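Local coordinates for protein acyl-CoA thioesterase II TesB2 (Mycobacterium marinum, PDB 3U0A) that probably hydrolyses fatty acyl-CoA thioesters to free fatty acids and coenzyme A, as a double-hotdog acyl-CoA thioesterase, at residues 149-154 with 176-181; 235-240 with 257-262; 182-187 with 230-235. All blocks are in the same frame, centred on the assembly; numbering follows the deposited sequence.

Interaction 1 (149-154 with 176-181); sequences FEEWDV and FRHRDP. With SO4 (sulfate ion), chain C.
Trp152 and His178 face each other where strand 152-156, at the margin of the second hotdog unit, pairs antiparallel with the end of strand 171-178. Asp153 and Arg177 form the hydrogen-bonded pair: Asp153 N gives an almost straight bond to Arg177 O (2.8 Å), and Arg177 N returns one to Asp153 O. Trp152 with His178 and Val154 with Phe176 are the flanking non-hydrogen-bonded pairs.

The tight part lies on the face of Trp152, His178 and Phe176. His178 turns its edge to one face of the indole in a T-shaped stack, the planes at 89°. Its CG stands anti to the backbone N (chi1 -165°), which swings the imidazole so that His178 CD2 lies over that face. His178 CB also packs close to Trp152 CZ3, at 3.6 Å. Helix 186-200 packs on this face through Ala192 and Met196. His178 ND1 donates to Asp180 O at 2.6 Å, and NE2 donates to Glu151 OE1. These two in-plane bonds should fix the ring's rotation. With acceptors at both nitrogens, one of them a carboxylate, the imidazole could be favoured in its protonated form.

The other face is more polar and lies nearer solvent. Asp153 OD2 makes a salt bridge to Arg179 NE at 3.1 Å, with carboxylate and guanidinium planes 64° apart. Asp153 OD1 is held by Arg155. The extended Arg179 chain reaches across to the 149-152 turn and the start of the strand, and its backbone N bonds Glu151 O. Arg177 bends at chi3 and points its guanidinium edge to a sulfate ion, probably from the crystallisation liquor. Arg177 NH2 bonds O3 of the sulfate at 3.2 Å.

On the packed side, His178 NE2 meets Glu151 OE1 at 2.8 Å, from above the carboxylate plane.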
loop_
_atom_site.group_PDB
_atom_site.type_symbol
_atom_site.label_atom_id
_atom_site.label_comp_id
_atom_site.label_asym_id
_atom_site.label_seq_id
_atom_site.Cartn_x
_atom_site.Cartn_y
_atom_site.Cartn_z
ATOM N N PHE A 149 -9.057 -18.130 -16.093
ATOM C CA PHE A 149 -7.612 -18.225 -16.292
ATOM C C PHE A 149 -7.252 -18.859 -17.644
ATOM O O PHE A 149 -6.095 -19.134 -17.920
ATOM C CB PHE A 149 -6.987 -19.027 -15.147
ATOM C CG PHE A 149 -7.038 -18.322 -13.824
ATOM C CD1 PHE A 149 -6.198 -17.245 -13.567
ATOM C CD2 PHE A 149 -7.937 -18.719 -12.837
ATOM C CE1 PHE A 149 -6.242 -16.576 -12.358
ATOM C CE2 PHE A 149 -7.990 -18.046 -11.618
ATOM C CZ PHE A 149 -7.137 -16.970 -11.380
ATOM N N GLU A 150 -8.262 -19.086 -18.474
ATOM C CA GLU A 150 -8.123 -19.577 -19.856
ATOM C C GLU A 150 -7.029 -18.923 -20.745
ATOM O O GLU A 150 -6.351 -19.636 -21.495
ATOM C CB GLU A 150 -9.486 -19.416 -20.555
ATOM C CG GLU A 150 -9.683 -20.183 -21.863
ATOM C CD GLU A 150 -10.829 -19.595 -22.689
ATOM O OE1 GLU A 150 -11.704 -18.888 -22.109
ATOM O OE2 GLU A 150 -10.866 -19.831 -23.926
ATOM N N GLU A 151 -6.887 -17.591 -20.691
ATOM C CA GLU A 151 -5.834 -16.846 -21.455
ATOM C C GLU A 151 -4.441 -17.090 -20.909
ATOM O O GLU A 151 -3.456 -16.774 -21.567
ATOM C CB GLU A 151 -6.038 -15.332 -21.364
ATOM C CG GLU A 151 -7.197 -14.727 -22.136
ATOM C CD GLU A 151 -7.297 -13.214 -21.886
ATOM O OE1 GLU A 151 -6.513 -12.429 -22.512
ATOM O OE2 GLU A 151 -8.142 -12.810 -21.030
ATOM N N TRP A 152 -4.374 -17.637 -19.695
ATOM C CA TRP A 152 -3.164 -17.658 -18.898
ATOM C C TRP A 152 -2.699 -19.049 -18.582
ATOM O O TRP A 152 -3.461 -19.988 -18.504
ATOM C CB TRP A 152 -3.394 -16.939 -17.575
ATOM C CG TRP A 152 -3.883 -15.531 -17.717
ATOM C CD1 TRP A 152 -5.188 -15.087 -17.799
ATOM C CD2 TRP A 152 -3.066 -14.325 -17.787
ATOM N NE1 TRP A 152 -5.219 -13.726 -17.913
ATOM C CE2 TRP A 152 -3.979 -13.219 -17.917
ATOM C CE3 TRP A 152 -1.717 -14.079 -17.770
ATOM C CZ2 TRP A 152 -3.544 -11.920 -18.011
ATOM C CZ3 TRP A 152 -1.279 -12.775 -17.870
ATOM C CH2 TRP A 152 -2.174 -11.711 -17.985
ATOM N N ASP A 153 -1.400 -19.123 -18.387
ATOM C CA ASP A 153 -0.710 -20.237 -17.855
ATOM C C ASP A 153 -0.438 -19.937 -16.408
ATOM O O ASP A 153 0.156 -18.918 -16.087
ATOM C CB ASP A 153 0.628 -20.342 -18.564
ATOM C CG ASP A 153 0.705 -21.509 -19.449
ATOM O OD1 ASP A 153 1.311 -22.504 -18.990
ATOM O OD2 ASP A 153 0.155 -21.451 -20.577
ATOM N N VAL A 154 -0.821 -20.846 -15.529
ATOM C CA VAL A 154 -0.692 -20.591 -14.101
ATOM C C VAL A 154 -0.145 -21.814 -13.405
ATOM O O VAL A 154 -0.680 -22.897 -13.577
ATOM C CB VAL A 154 -2.042 -20.211 -13.503
ATOM C CG1 VAL A 154 -1.848 -19.689 -12.096
ATOM C CG2 VAL A 154 -2.744 -19.187 -14.406
ATOM N N PHE A 176 2.986 -17.204 -13.564
ATOM C CA PHE A 176 1.922 -16.901 -14.506
ATOM C C PHE A 176 2.463 -16.261 -15.757
ATOM O O PHE A 176 3.511 -15.619 -15.743
ATOM C CB PHE A 176 0.780 -16.050 -13.878
ATOM C CG PHE A 176 1.191 -14.656 -13.408
ATOM C CD1 PHE A 176 0.861 -13.506 -14.145
ATOM C CD2 PHE A 176 1.861 -14.467 -12.184
ATOM C CE1 PHE A 176 1.205 -12.224 -13.684
ATOM C CE2 PHE A 176 2.228 -13.177 -11.742
ATOM C CZ PHE A 176 1.886 -12.062 -12.491
ATOM N N ARG A 177 1.715 -16.425 -16.838
ATOM C CA ARG A 177 2.125 -15.961 -18.135
ATOM C C ARG A 177 0.880 -15.937 -19.025
ATOM O O ARG A 177 0.105 -16.896 -19.032
ATOM C CB ARG A 177 3.191 -16.921 -18.686
ATOM C CG ARG A 177 3.489 -16.746 -20.158
ATOM C CD ARG A 177 4.573 -17.697 -20.667
ATOM N NE ARG A 177 4.103 -19.037 -20.970
ATOM C CZ ARG A 177 4.819 -19.968 -21.609
ATOM N NH1 ARG A 177 6.064 -19.717 -22.028
ATOM N NH2 ARG A 177 4.295 -21.168 -21.824
ATOM N N HIS A 178 0.709 -14.850 -19.775
ATOM C CA HIS A 178 -0.297 -14.765 -20.828
ATOM C C HIS A 178 0.136 -15.676 -21.960
ATOM O O HIS A 178 1.246 -15.543 -22.472
ATOM C CB HIS A 178 -0.466 -13.325 -21.331
ATOM C CG HIS A 178 -1.728 -13.110 -22.159
ATOM N ND1 HIS A 178 -1.743 -13.206 -23.505
ATOM C CD2 HIS A 178 -3.031 -12.829 -21.781
ATOM C CE1 HIS A 178 -2.985 -12.986 -23.960
ATOM N NE2 HIS A 178 -3.774 -12.763 -22.917
ATOM N N ARG A 179 -0.730 -16.615 -22.339
ATOM C CA ARG A 179 -0.426 -17.631 -23.358
ATOM C C ARG A 179 -0.009 -17.055 -24.706
ATOM O O ARG A 179 0.952 -17.488 -25.298
ATOM C CB ARG A 179 -1.652 -18.521 -23.592
ATOM C CG ARG A 179 -1.561 -19.892 -22.966
ATOM C CD ARG A 179 -2.926 -20.524 -22.691
ATOM N NE ARG A 179 -2.752 -21.607 -21.705
ATOM C CZ ARG A 179 -3.564 -21.881 -20.661
ATOM N NH1 ARG A 179 -4.670 -21.160 -20.428
ATOM N NH2 ARG A 179 -3.269 -22.888 -19.830
ATOM N N ASP A 180 -0.776 -16.094 -25.191
ATOM C CA ASP A 180 -0.571 -15.557 -26.528
ATOM C C ASP A 180 0.155 -14.241 -26.402
ATOM O O ASP A 180 -0.069 -13.522 -25.425
ATOM C CB ASP A 180 -1.905 -15.279 -27.246
ATOM C CG ASP A 180 -2.660 -16.545 -27.665
ATOM O OD1 ASP A 180 -2.210 -17.708 -27.439
ATOM O OD2 ASP A 180 -3.739 -16.323 -28.259
ATOM N N PRO A 181 0.980 -13.902 -27.412
ATOM C CA PRO A 181 1.759 -12.672 -27.399
ATOM C C PRO A 181 0.829 -11.491 -27.348
ATOM O O PRO A 181 -0.267 -11.566 -27.903
ATOM C CB PRO A 181 2.516 -12.681 -28.740
ATOM C CG PRO A 181 2.431 -14.076 -29.240
ATOM C CD PRO A 181 1.145 -14.645 -28.677
HETATM S S SO4 C . 7.447 -22.579 -24.123
HETATM O O1 SO4 C . 8.408 -21.565 -23.562
HETATM O O2 SO4 C . 7.324 -23.801 -23.252
HETATM O O3 SO4 C . 6.075 -22.009 -24.320
HETATM O O4 SO4 C . 7.981 -22.977 -25.457
#

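Interaction 2 (235-240 with 257-262); sequences EWLLYD and IFTQGG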
loop_
_atom_site.group_PDB
_atom_site.type_symbol
_atom_site.label_atom_id
_atom_site.label_comp_id
_atom_site.label_asym_id
_atom_site.label_seq_id
_atom_site.Cartn_x
_atom_site.Cartn_y
_atom_site.Cartn_z
ATOM N N GLU A 235 5.480 -13.222 -20.932
ATOM C CA GLU A 235 6.651 -14.007 -20.519
ATOM C C GLU A 235 6.474 -14.384 -19.061
ATOM O O GLU A 235 5.682 -13.762 -18.361
ATOM C CB GLU A 235 7.943 -13.198 -20.720
ATOM C CG GLU A 235 8.417 -13.168 -22.178
ATOM C CD GLU A 235 9.729 -12.396 -22.405
ATOM O OE1 GLU A 235 10.338 -11.844 -21.419
ATOM O OE2 GLU A 235 10.169 -12.385 -23.595
ATOM N N TRP A 236 7.193 -15.395 -18.594
ATOM C CA TRP A 236 7.005 -15.846 -17.226
ATOM C C TRP A 236 7.280 -14.765 -16.189
ATOM O O TRP A 236 8.337 -14.096 -16.218
ATOM C CB TRP A 236 7.853 -17.080 -16.929
ATOM C CG TRP A 236 7.325 -18.351 -17.574
ATOM C CD1 TRP A 236 7.913 -19.090 -18.582
ATOM C CD2 TRP A 236 6.090 -19.081 -17.239
ATOM N NE1 TRP A 236 7.149 -20.171 -18.892
ATOM C CE2 TRP A 236 6.044 -20.227 -18.134
ATOM C CE3 TRP A 236 5.052 -18.892 -16.325
ATOM C CZ2 TRP A 236 4.994 -21.137 -18.120
ATOM C CZ3 TRP A 236 4.003 -19.809 -16.316
ATOM C CH2 TRP A 236 3.980 -20.916 -17.206
ATOM N N LEU A 237 6.298 -14.586 -15.299
ATOM C CA LEU A 237 6.419 -13.797 -14.072
ATOM C C LEU A 237 6.243 -14.726 -12.859
ATOM O O LEU A 237 5.328 -15.556 -12.832
ATOM C CB LEU A 237 5.346 -12.713 -14.033
ATOM C CG LEU A 237 5.319 -11.742 -15.194
ATOM C CD1 LEU A 237 4.024 -10.964 -15.194
ATOM C CD2 LEU A 237 6.553 -10.826 -15.186
ATOM N N LEU A 238 7.122 -14.595 -11.871
ATOM C CA LEU A 238 6.943 -15.278 -10.602
ATOM C C LEU A 238 6.361 -14.347 -9.554
ATOM O O LEU A 238 6.907 -13.275 -9.263
ATOM C CB LEU A 238 8.245 -15.821 -10.077
ATOM C CG LEU A 238 8.287 -16.346 -8.626
ATOM C CD1 LEU A 238 7.574 -17.685 -8.502
ATOM C CD2 LEU A 238 9.729 -16.483 -8.204
ATOM N N TYR A 239 5.237 -14.778 -9.002
ATOM C CA TYR A 239 4.603 -14.061 -7.962
ATOM C C TYR A 239 4.964 -14.679 -6.638
ATOM O O TYR A 239 4.478 -15.742 -6.288
ATOM C CB TYR A 239 3.109 -14.119 -8.097
ATOM C CG TYR A 239 2.439 -12.897 -7.556
ATOM C CD1 TYR A 239 3.115 -11.963 -6.748
ATOM C CD2 TYR A 239 1.110 -12.663 -7.839
ATOM C CE1 TYR A 239 2.459 -10.817 -6.274
ATOM C CE2 TYR A 239 0.449 -11.528 -7.368
ATOM C CZ TYR A 239 1.104 -10.599 -6.612
ATOM O OH TYR A 239 0.362 -9.492 -6.231
ATOM N N ASP A 240 5.793 -13.988 -5.889
ATOM C CA ASP A 240 6.150 -14.438 -4.568
ATOM C C ASP A 240 5.260 -13.726 -3.531
ATOM O O ASP A 240 5.369 -12.517 -3.349
ATOM C CB ASP A 240 7.635 -14.186 -4.340
ATOM C CG ASP A 240 8.112 -14.712 -3.046
ATOM O OD1 ASP A 240 7.608 -15.739 -2.581
ATOM O OD2 ASP A 240 9.000 -14.081 -2.492
ATOM N N ILE A 257 6.782 -9.353 -7.622
ATOM C CA ILE A 257 6.707 -10.033 -8.885
ATOM C C ILE A 257 8.041 -9.903 -9.604
ATOM O O ILE A 257 8.580 -8.812 -9.732
ATOM C CB ILE A 257 5.537 -9.484 -9.712
ATOM C CG1 ILE A 257 4.235 -9.975 -9.123
ATOM C CG2 ILE A 257 5.602 -9.970 -11.135
ATOM C CD1 ILE A 257 3.226 -8.895 -8.904
ATOM N N PHE A 258 8.594 -11.042 -10.008
ATOM C CA PHE A 258 9.865 -11.070 -10.703
ATOM C C PHE A 258 9.689 -11.650 -12.102
ATOM O O PHE A 258 8.792 -12.460 -12.341
ATOM C CB PHE A 258 10.848 -11.938 -9.992
ATOM C CG PHE A 258 11.155 -11.509 -8.628
ATOM C CD1 PHE A 258 12.305 -10.808 -8.372
ATOM C CD2 PHE A 258 10.352 -11.880 -7.578
ATOM C CE1 PHE A 258 12.634 -10.435 -7.081
ATOM C CE2 PHE A 258 10.668 -11.517 -6.289
ATOM C CZ PHE A 258 11.807 -10.786 -6.033
ATOM N N THR A 259 10.556 -11.228 -13.010
ATOM C CA THR A 259 10.694 -11.898 -14.298
ATOM C C THR A 259 11.492 -13.173 -14.058
ATOM O O THR A 259 12.066 -13.360 -12.962
ATOM C CB THR A 259 11.456 -11.034 -15.328
ATOM O OG1 THR A 259 12.835 -10.945 -14.959
ATOM C CG2 THR A 259 10.860 -9.623 -15.397
ATOM N N GLN A 260 11.565 -14.024 -15.070
ATOM C CA GLN A 260 12.311 -15.249 -14.932
ATOM C C GLN A 260 13.829 -14.986 -14.810
ATOM O O GLN A 260 14.537 -15.712 -14.123
ATOM C CB GLN A 260 12.020 -16.162 -16.093
ATOM C CG GLN A 260 12.020 -17.623 -15.690
ATOM C CD GLN A 260 11.709 -18.539 -16.860
ATOM O OE1 GLN A 260 11.541 -18.071 -17.998
ATOM N NE2 GLN A 260 11.632 -19.839 -16.594
ATOM N N GLY A 261 14.325 -13.930 -15.439
ATOM C CA GLY A 261 15.723 -13.534 -15.264
ATOM C C GLY A 261 16.013 -12.849 -13.928
ATOM O O GLY A 261 17.141 -12.406 -13.682
ATOM N N GLY A 262 15.000 -12.731 -13.067
ATOM C CA GLY A 262 15.227 -12.349 -11.670
ATOM C C GLY A 262 15.069 -10.881 -11.377
ATOM O O GLY A 262 15.416 -10.449 -10.307
#
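The Tyr239 ring carries Ile257 over one face. Ile257 CG1 sits 3.7 Å from the centroid of the Tyr239 ring in a CH-pi contact, offset toward the rim. Ile257 CD1 continues across the same ring to within 3.3 Å of Tyr239 CE1. CG1 lies anti to its own carbonyl carbon (chi1 -73°), and this directs the ethyl branch to the tyrosine. The other branch, Ile257 CG2, meets Leu237 CB at 4.0 Å. The Phe258 ring has Asp240 CB and Leu238 O near its edge. Beside the Trp236 indole runs the Gln260 side chain, pointing the same way, with ring and amide planes 66° apart; OE1 comes 3.8 Å from Trp236 CD1.

Strands 237-247 and 250-259 form an antiparallel hairpin. Leu238 and Phe258 are its hydrogen-bonded pair, Leu238 N to Phe258 O at 2.8 Å and Phe258 N to Leu238 O at 2.9 Å. Beyond Thr259 the pairing fades: Gln260 N makes only a weak bond to Trp236 O, and the chain turns away from Thr259 to Gly262.

The contact is thus mostly apolar, with its central backbone polar groups satisfied by the pairing. The buried tyrosine hydroxyl bonds Ser197 of helix 186-200, which ties the hairpin to that helix.

Interaction 3 (182-187 with 230-235); sequences LPDDPV and GFRADE
The backbones of Leu182 and Asp234 come no closer than 6.3 Å between CA atoms, and the type I turn from Arg232 to Glu235 meets the loop ahead of helix 186-200 without strand pairing. Arg232 grips Asp234 side-on: NE donates to OD1 on its syn lone pair, and NH2 donates to OD2 at 2.6 Å. Asp234 OD2 also accepts from Leu182 N (2.9 Å), which arrives on the anti side and tilted out of the carboxylate plane.

Arg232 NH2 bonds Leu182 O at 3.0 Å, in the guanidinium plane but from above the carbonyl plane. Arg232 NH1 makes a salt bridge with Asp184 OD1 (2.9 Å), the two flat groups nearly perpendicular at 85°. A bend at chi3 (64°) curls the arginine chain back over its own turn to Asp234. The two carboxylates flanking it probably stabilise its charge.

Leu182 CD1 packs on Ala233 CB at 3.9 Å. His189 bonds both Pro183 O and Ala233 N.

Asp185 accepts from Val187 N as the helix N-cap. The polar part is a salt-bridge network of Asp184, Arg232 and Asp234, which ties the loop before strand 237-247 to the capped start of helix 186-200 in the second hotdog unit.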
loop_
_atom_site.group_PDB
_atom_site.type_symbol
_atom_site.label_atom_id
_atom_site.label_comp_id
_atom_site.label_asym_id
_atom_site.label_seq_id
_atom_site.Cartn_x
_atom_site.Cartn_y
_atom_site.Cartn_z
ATOM N N LEU A 182 1.286 -10.428 -26.690
ATOM C CA LEU A 182 0.517 -9.233 -26.458
ATOM C C LEU A 182 1.100 -8.084 -27.267
ATOM O O LEU A 182 2.275 -8.077 -27.595
ATOM C CB LEU A 182 0.601 -8.864 -24.960
ATOM C CG LEU A 182 -0.022 -9.854 -23.973
ATOM C CD1 LEU A 182 0.513 -9.730 -22.563
ATOM C CD2 LEU A 182 -1.535 -9.663 -23.997
ATOM N N PRO A 183 0.301 -7.067 -27.535
ATOM C CA PRO A 183 0.852 -5.818 -28.045
ATOM C C PRO A 183 1.968 -5.261 -27.159
ATOM O O PRO A 183 2.034 -5.582 -25.939
ATOM C CB PRO A 183 -0.336 -4.869 -28.003
ATOM C CG PRO A 183 -1.539 -5.744 -28.014
ATOM C CD PRO A 183 -1.161 -7.044 -27.409
ATOM N N ASP A 184 2.807 -4.407 -27.763
ATOM C CA ASP A 184 3.912 -3.730 -27.054
ATOM C C ASP A 184 3.473 -2.396 -26.405
ATOM O O ASP A 184 4.116 -1.366 -26.616
ATOM C CB ASP A 184 5.069 -3.443 -28.019
ATOM C CG ASP A 184 5.645 -4.693 -28.611
ATOM O OD1 ASP A 184 5.338 -5.767 -28.047
ATOM O OD2 ASP A 184 6.374 -4.602 -29.644
ATOM N N ASP A 185 2.387 -2.413 -25.649
ATOM C CA ASP A 185 1.909 -1.225 -24.956
ATOM C C ASP A 185 2.106 -1.430 -23.445
ATOM O O ASP A 185 1.403 -2.217 -22.826
ATOM C CB ASP A 185 0.436 -0.987 -25.311
ATOM C CG ASP A 185 -0.176 0.127 -24.533
ATOM O OD1 ASP A 185 0.526 0.897 -23.858
ATOM O OD2 ASP A 185 -1.400 0.234 -24.585
ATOM N N PRO A 186 3.068 -0.717 -22.847
ATOM C CA PRO A 186 3.385 -1.034 -21.476
ATOM C C PRO A 186 2.201 -0.922 -20.541
ATOM O O PRO A 186 2.163 -1.622 -19.529
ATOM C CB PRO A 186 4.462 -0.017 -21.121
ATOM C CG PRO A 186 5.125 0.298 -22.387
ATOM C CD PRO A 186 4.024 0.252 -23.414
ATOM N N VAL A 187 1.269 -0.038 -20.853
ATOM C CA VAL A 187 0.079 0.147 -20.035
ATOM C C VAL A 187 -0.747 -1.136 -19.985
ATOM O O VAL A 187 -1.289 -1.475 -18.969
ATOM C CB VAL A 187 -0.788 1.315 -20.587
ATOM C CG1 VAL A 187 -2.134 1.389 -19.900
ATOM C CG2 VAL A 187 -0.058 2.640 -20.426
ATOM N N GLY A 230 10.313 -2.320 -16.138
ATOM C CA GLY A 230 9.592 -2.899 -17.259
ATOM C C GLY A 230 9.670 -4.414 -17.296
ATOM O O GLY A 230 10.675 -5.022 -16.890
ATOM N N PHE A 231 8.600 -5.012 -17.788
ATOM C CA PHE A 231 8.488 -6.464 -17.898
ATOM C C PHE A 231 7.570 -6.787 -19.081
ATOM O O PHE A 231 7.087 -5.886 -19.758
ATOM C CB PHE A 231 7.888 -7.030 -16.595
ATOM C CG PHE A 231 6.491 -6.527 -16.313
ATOM C CD1 PHE A 231 6.293 -5.340 -15.630
ATOM C CD2 PHE A 231 5.389 -7.229 -16.777
ATOM C CE1 PHE A 231 5.019 -4.864 -15.393
ATOM C CE2 PHE A 231 4.112 -6.763 -16.553
ATOM C CZ PHE A 231 3.921 -5.576 -15.859
ATOM N N ARG A 232 7.308 -8.065 -19.296
ATOM C CA ARG A 232 6.307 -8.494 -20.247
ATOM C C ARG A 232 5.400 -9.572 -19.664
ATOM O O ARG A 232 5.880 -10.604 -19.198
ATOM C CB ARG A 232 7.007 -9.024 -21.483
ATOM C CG ARG A 232 7.571 -7.937 -22.390
ATOM C CD ARG A 232 7.797 -8.419 -23.820
ATOM N NE ARG A 232 6.533 -8.796 -24.480
ATOM C CZ ARG A 232 5.780 -7.996 -25.235
ATOM N NH1 ARG A 232 6.129 -6.737 -25.463
ATOM N NH2 ARG A 232 4.657 -8.474 -25.768
ATOM N N ALA A 233 4.087 -9.340 -19.691
ATOM C CA ALA A 233 3.122 -10.301 -19.166
ATOM C C ALA A 233 2.837 -11.500 -20.056
ATOM O O ALA A 233 2.118 -12.357 -19.637
ATOM C CB ALA A 233 1.843 -9.602 -18.858
ATOM N N ASP A 234 3.354 -11.532 -21.285
ATOM C CA ASP A 234 3.363 -12.750 -22.091
ATOM C C ASP A 234 4.670 -13.584 -21.930
ATOM O O ASP A 234 4.914 -14.539 -22.690
ATOM C CB ASP A 234 3.105 -12.445 -23.579
ATOM C CG ASP A 234 3.967 -11.304 -24.115
ATOM O OD1 ASP A 234 4.829 -10.789 -23.368
ATOM O OD2 ASP A 234 3.744 -10.902 -25.275
ATOM N N GLU A 235 5.480 -13.222 -20.932
ATOM C CA GLU A 235 6.651 -14.007 -20.519
ATOM C C GLU A 235 6.474 -14.384 -19.061
ATOM O O GLU A 235 5.682 -13.762 -18.361
ATOM C CB GLU A 235 7.943 -13.198 -20.720
ATOM C CG GLU A 235 8.417 -13.168 -22.178
ATOM C CD GLU A 235 9.729 -12.396 -22.405
ATOM O OE1 GLU A 235 10.338 -11.844 -21.419
ATOM O OE2 GLU A 235 10.169 -12.385 -23.595
#

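All three contacts lie in the second hotdog unit, with centres about 13 to 14 Å apart. The chain passes through interaction 1 first. Segment 182-187 follows strand 171-178 and contains the start of helix 186-200. Next comes the 230-235 turn, which closes interaction 3. It shares Glu235 with interaction 2, whose hairpin follows. Interactions 1 and 2 meet in the same sheet, where strands 171-178 and 237-247 are neighbours: Phe176 N lies 3.0 Å from Leu237 O, a probable hydrogen bond. Interactions 1 and 3 meet where His178 N approaches Ala233 O. Together they join the margin of the sheet, its hairpin and the start of the helix that packs on it.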